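Local coordinates for protein sensory transduction histidine kinase, putative (Borrelia burgdorferi, PDB 5BWJ) that probably acts as a membrane-bound hybrid histidine kinase of a two-component system, represented here by its periplasmic sensor domain with a Venus flytrap fold, at residues B[30-33]-B[34-37]. Numbering follows the deposited sequence.
Sequences GLIF and SILD
Leu31 and Ile35, four residues apart, run alongside each other in the same direction, the CD1 methyls of Leu31 and Ile35 only 3.3 Å apart, closer than methyls normally come, so the exact spacing is doubtful. Leu31 reaches this position with CG set between its backbone N and carbonyl carbon (chi1 55°), whereas Ile35 extends CG1 anti to its own carbonyl carbon, bringing CG1 past Leu31 O on the way to the methyl. Ile32 and Leu36 meet differently: their side chains run at a slant to one another, with Ile32 CG1 4.0 Å from Leu36 CD1. Ile32 also spreads its second branch, CG2, over the centre of one face of the Phe33 ring, 3.8 Å above its plane.

The main chain illustrates how a helix begins, here the 32-42 helix of a Venus flytrap sensor domain, which follows the short strand 28-29. Leu31, just before the helix, supplies the first i to i+4 carbonyl acceptor: the bonds from Ile35 N to Leu31 O, from Leu36 N to Ile32 O (2.8 Å) and from Asp37 N to Phe33 O start the helical bonding ladder. Ser34 N makes only a weak bond to Leu31 O; a water accepts from Ser34 N at 3.0 Å and donates to Gly30 O, bridging the residues just before the helix to its first turn. Leu36 packs against Phe10, Ile47 and Val49 of the domain's sheet. Leu31 and Ser34 instead touch Phe182 of the second subunit.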
loop_
_atom_site.group_PDB
_atom_site.type_symbol
_atom_site.label_atom_id
_atom_site.label_comp_id
_atom_site.label_asym_id
_atom_site.label_seq_id
_atom_site.Cartn_x
_atom_site.Cartn_y
_atom_site.Cartn_z
ATOM N N GLY B 30 -3.497 -13.447 -0.612
ATOM C CA GLY B 30 -2.319 -12.608 -0.509
ATOM C C GLY B 30 -1.144 -13.104 -1.324
ATOM O O GLY B 30 -1.180 -14.197 -1.890
ATOM N N LEU B 31 -0.092 -12.292 -1.369
ATOM C CA LEU B 31 1.091 -12.589 -2.167
ATOM C C LEU B 31 2.274 -13.044 -1.311
ATOM O O LEU B 31 3.322 -13.405 -1.847
ATOM C CB LEU B 31 1.486 -11.358 -2.992
ATOM C CG LEU B 31 1.711 -10.049 -2.228
ATOM C CD1 LEU B 31 3.146 -9.925 -1.754
ATOM C CD2 LEU B 31 1.331 -8.859 -3.089
ATOM N N ILE B 32 2.111 -13.024 0.010
ATOM C CA ILE B 32 3.205 -13.378 0.914
ATOM C C ILE B 32 3.612 -14.838 0.738
ATOM O O ILE B 32 4.779 -15.192 0.905
ATOM C CB ILE B 32 2.830 -13.136 2.400
ATOM C CG1 ILE B 32 4.060 -13.263 3.307
ATOM C CG2 ILE B 32 1.754 -14.117 2.864
ATOM C CD1 ILE B 32 5.104 -12.185 3.107
ATOM N N PHE B 33 2.640 -15.678 0.397
ATOM C CA PHE B 33 2.877 -17.109 0.257
ATOM C C PHE B 33 3.829 -17.374 -0.904
ATOM O O PHE B 33 4.695 -18.245 -0.825
ATOM C CB PHE B 33 1.551 -17.846 0.056
ATOM C CG PHE B 33 0.470 -17.402 1.000
ATOM C CD1 PHE B 33 0.455 -17.840 2.314
ATOM C CD2 PHE B 33 -0.523 -16.533 0.576
ATOM C CE1 PHE B 33 -0.533 -17.425 3.188
ATOM C CE2 PHE B 33 -1.515 -16.115 1.445
ATOM C CZ PHE B 33 -1.519 -16.562 2.754
ATOM N N SER B 34 3.666 -16.606 -1.977
ATOM C CA SER B 34 4.564 -16.675 -3.124
ATOM C C SER B 34 5.978 -16.243 -2.742
ATOM O O SER B 34 6.958 -16.864 -3.151
ATOM C CB SER B 34 4.039 -15.798 -4.263
ATOM O OG SER B 34 4.962 -15.749 -5.337
ATOM N N ILE B 35 6.074 -15.173 -1.957
ATOM C CA ILE B 35 7.364 -14.660 -1.511
ATOM C C ILE B 35 8.085 -15.664 -0.615
ATOM O O ILE B 35 9.289 -15.876 -0.754
ATOM C CB ILE B 35 7.210 -13.332 -0.739
ATOM C CG1 ILE B 35 6.542 -12.275 -1.620
ATOM C CG2 ILE B 35 8.572 -12.823 -0.261
ATOM C CD1 ILE B 35 6.136 -11.025 -0.869
ATOM N N LEU B 36 7.347 -16.265 0.313
ATOM C CA LEU B 36 7.933 -17.201 1.266
ATOM C C LEU B 36 8.446 -18.466 0.583
ATOM O O LEU B 36 9.474 -19.013 0.979
ATOM C CB LEU B 36 6.913 -17.566 2.348
ATOM C CG LEU B 36 6.573 -16.457 3.349
ATOM C CD1 LEU B 36 5.404 -16.869 4.231
ATOM C CD2 LEU B 36 7.778 -16.103 4.206
ATOM N N ASP B 37 7.732 -18.930 -0.439
ATOM C CA ASP B 37 8.180 -20.080 -1.218
ATOM C C ASP B 37 9.488 -19.768 -1.940
ATOM O O ASP B 37 10.354 -20.631 -2.068
ATOM C CB ASP B 37 7.110 -20.503 -2.228
ATOM C CG ASP B 37 5.926 -21.198 -1.575
ATOM O OD1 ASP B 37 6.109 -21.832 -0.515
ATOM O OD2 ASP B 37 4.809 -21.116 -2.127
HETATM O O HOH W 1 0.927 -15.880 -2.852
#